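Local coordinates for ribosomal protein S2-related protein (Deinococcus radiodurans, PDB 2JH3) that binds a 4Fe-4S iron-sulfur cluster and may act as a sirohydrochlorin ferrochelatase of the chelatase superfamily, at residues Tyr380-Arg385 against His434-Thr439. Sequence-based numbering, arbitrary orientation.
Sequences YAHEHR and HTLGQT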
loop_
_atom_site.group_PDB
_atom_site.type_symbol
_atom_site.label_atom_id
_atom_site.label_comp_id
_atom_site.label_asym_id
_atom_site.label_seq_id
_atom_site.Cartn_x
_atom_site.Cartn_y
_atom_site.Cartn_z
ATOM N N TYR A 380 -6.766 -2.726 24.868
ATOM C CA TYR A 380 -7.041 -2.668 26.306
ATOM C C TYR A 380 -6.511 -3.915 26.971
ATOM O O TYR A 380 -5.817 -3.859 28.000
ATOM C CB TYR A 380 -8.524 -2.533 26.594
ATOM C CG TYR A 380 -8.808 -2.426 28.065
ATOM C CD1 TYR A 380 -8.652 -1.237 28.696
ATOM C CD2 TYR A 380 -9.226 -3.555 28.829
ATOM C CE1 TYR A 380 -8.874 -1.112 30.083
ATOM C CE2 TYR A 380 -9.470 -3.446 30.194
ATOM C CZ TYR A 380 -9.257 -2.227 30.823
ATOM O OH TYR A 380 -9.497 -2.060 32.202
ATOM N N ALA A 381 -6.869 -5.045 26.411
ATOM C CA ALA A 381 -6.444 -6.342 26.934
ATOM C C ALA A 381 -4.918 -6.531 26.915
ATOM O O ALA A 381 -4.340 -7.066 27.848
ATOM C CB ALA A 381 -7.081 -7.381 26.132
ATOM N N HIS A 382 -4.266 -6.053 25.862
ATOM C CA HIS A 382 -2.826 -6.150 25.795
ATOM C C HIS A 382 -2.130 -5.334 26.875
ATOM O O HIS A 382 -1.255 -5.861 27.520
ATOM C CB HIS A 382 -2.331 -5.808 24.393
ATOM C CG HIS A 382 -0.883 -6.107 24.199
ATOM N ND1 HIS A 382 -0.353 -7.367 24.380
ATOM C CD2 HIS A 382 0.128 -5.332 23.779
ATOM C CE1 HIS A 382 0.926 -7.352 24.073
ATOM N NE2 HIS A 382 1.254 -6.128 23.714
ATOM N N GLU A 383 -2.561 -4.093 27.119
ATOM C CA GLU A 383 -2.034 -3.247 28.197
ATOM C C GLU A 383 -2.199 -3.850 29.632
ATOM O O GLU A 383 -1.362 -3.649 30.525
ATOM C CB GLU A 383 -2.719 -1.893 28.160
ATOM C CG GLU A 383 -2.333 -0.964 27.096
ATOM C CD GLU A 383 -0.872 -0.423 27.095
ATOM O OE1 GLU A 383 -0.009 -0.768 27.925
ATOM O OE2 GLU A 383 -0.603 0.363 26.177
ATOM N N HIS A 384 -3.280 -4.584 29.820
ATOM C CA HIS A 384 -3.517 -5.366 31.005
ATOM C C HIS A 384 -2.872 -6.733 30.963
ATOM O O HIS A 384 -3.213 -7.602 31.751
ATOM C CB HIS A 384 -5.022 -5.543 31.225
ATOM C CG HIS A 384 -5.618 -4.461 32.049
ATOM N ND1 HIS A 384 -4.911 -3.822 33.045
ATOM C CD2 HIS A 384 -6.850 -3.906 32.043
ATOM C CE1 HIS A 384 -5.682 -2.893 33.594
ATOM N NE2 HIS A 384 -6.863 -2.920 33.000
ATOM N N ARG A 385 -1.993 -6.948 30.007
ATOM C CA ARG A 385 -1.191 -8.173 29.922
ATOM C C ARG A 385 -2.038 -9.446 29.798
ATOM O O ARG A 385 -1.714 -10.478 30.325
ATOM C CB ARG A 385 -0.158 -8.220 31.115
ATOM C CG ARG A 385 0.865 -7.064 31.118
ATOM C CD ARG A 385 1.287 -6.634 32.544
ATOM N NE ARG A 385 1.907 -7.714 33.352
ATOM C CZ ARG A 385 2.946 -7.598 34.205
ATOM N NH1 ARG A 385 3.599 -6.450 34.409
ATOM N NH2 ARG A 385 3.373 -8.669 34.868
ATOM N N HIS A 434 6.443 -11.135 17.426
ATOM C CA HIS A 434 6.731 -9.700 17.447
ATOM C C HIS A 434 6.151 -9.150 18.725
ATOM O O HIS A 434 5.084 -9.518 19.134
ATOM C CB HIS A 434 6.122 -9.037 16.222
ATOM C CG HIS A 434 6.845 -9.324 14.947
ATOM N ND1 HIS A 434 7.021 -8.374 13.974
ATOM C CD2 HIS A 434 7.464 -10.455 14.494
ATOM C CE1 HIS A 434 7.737 -8.893 12.979
ATOM N NE2 HIS A 434 8.021 -10.151 13.277
ATOM N N THR A 435 6.792 -8.214 19.350
ATOM C CA THR A 435 6.252 -7.674 20.621
ATOM C C THR A 435 5.799 -6.221 20.452
ATOM O O THR A 435 6.279 -5.494 19.602
ATOM C CB THR A 435 7.333 -7.765 21.746
ATOM O OG1 THR A 435 8.502 -7.063 21.318
ATOM C CG2 THR A 435 7.692 -9.203 22.046
ATOM N N LEU A 436 4.893 -5.785 21.302
ATOM C CA LEU A 436 4.319 -4.438 21.289
ATOM C C LEU A 436 4.329 -3.918 22.748
ATOM O O LEU A 436 3.552 -4.379 23.590
ATOM C CB LEU A 436 2.854 -4.466 20.768
ATOM C CG LEU A 436 2.099 -3.157 20.657
ATOM C CD1 LEU A 436 2.775 -2.226 19.707
ATOM C CD2 LEU A 436 0.615 -3.404 20.242
ATOM N N GLY A 437 5.195 -2.950 23.005
ATOM C CA GLY A 437 5.400 -2.489 24.341
ATOM C C GLY A 437 4.401 -1.452 24.817
ATOM O O GLY A 437 4.212 -1.301 26.049
ATOM N N GLN A 438 3.822 -0.710 23.880
ATOM C CA GLN A 438 2.917 0.425 24.139
ATOM C C GLN A 438 1.827 0.447 23.074
ATOM O O GLN A 438 2.122 0.309 21.864
ATOM C CB GLN A 438 3.659 1.716 24.040
ATOM C CG GLN A 438 4.631 2.030 25.224
ATOM C CD GLN A 438 5.515 3.199 24.920
ATOM O OE1 GLN A 438 6.378 3.146 24.012
ATOM N NE2 GLN A 438 5.328 4.285 25.662
ATOM N N THR A 439 0.576 0.594 23.498
ATOM C CA THR A 439 -0.539 0.696 22.582
ATOM C C THR A 439 -1.089 2.103 22.497
ATOM O O THR A 439 -0.620 3.033 23.148
ATOM C CB THR A 439 -1.728 -0.188 22.938
ATOM O OG1 THR A 439 -2.397 0.387 24.055
ATOM C CG2 THR A 439 -1.327 -1.621 23.218
HETATM O O HOH W 1 2.570 -0.088 27.950
#
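Glu383 OE2 takes two hydrogen bonds from Thr439. Thr439 OG1 donates to Glu383 OE2 at 2.8 Å, on the anti side of the carboxylate. The backbone N of Thr439 donates to Glu383 OE2 at 2.9 Å, from above the carboxylate plane. Ser442 OG also bonds to OE2. The other oxygen, Glu383 OE1, accepts from a water at 2.7 Å, and this water also donates to Gly437 O. The Glu383 chain bends at chi2 (-65°), which carries its carboxylate across to the loop. With an alanine here, the Thr439 N-H and hydroxyl and Ser442 would probably lose their shared acceptor, and the water one of its two protein partners.

The preceding residue, His382, donates from NE2 to Leu436 O at 2.9 Å. The donor lies in the carbonyl plane, on a lone pair of Leu436 O; this oxygen is 16° out of the His382 ring plane. His382 CG is anti to the backbone N (chi1 -170°), which points the ring at the loop. Thr439 CG2 sits at the ring edge, 4.0 Å from His382 CD2.

A Schellman motif with Arg385 at C-prime closes helix 375-383. The His382 and Glu383 bonds tie this helix end, in the DR2241 stabilising domain, to a loop of the cluster-binding domain between strands 427-429 and 448-450. Leu436 touches Thr428 and Pro449 on these strands, its side chain about 8 Å from that of the cluster ligand Cys450. Gln438 OE1 accepts a hydrogen bond from Ala317 N of the second subunit. Tyr380 packs on helix 275-290.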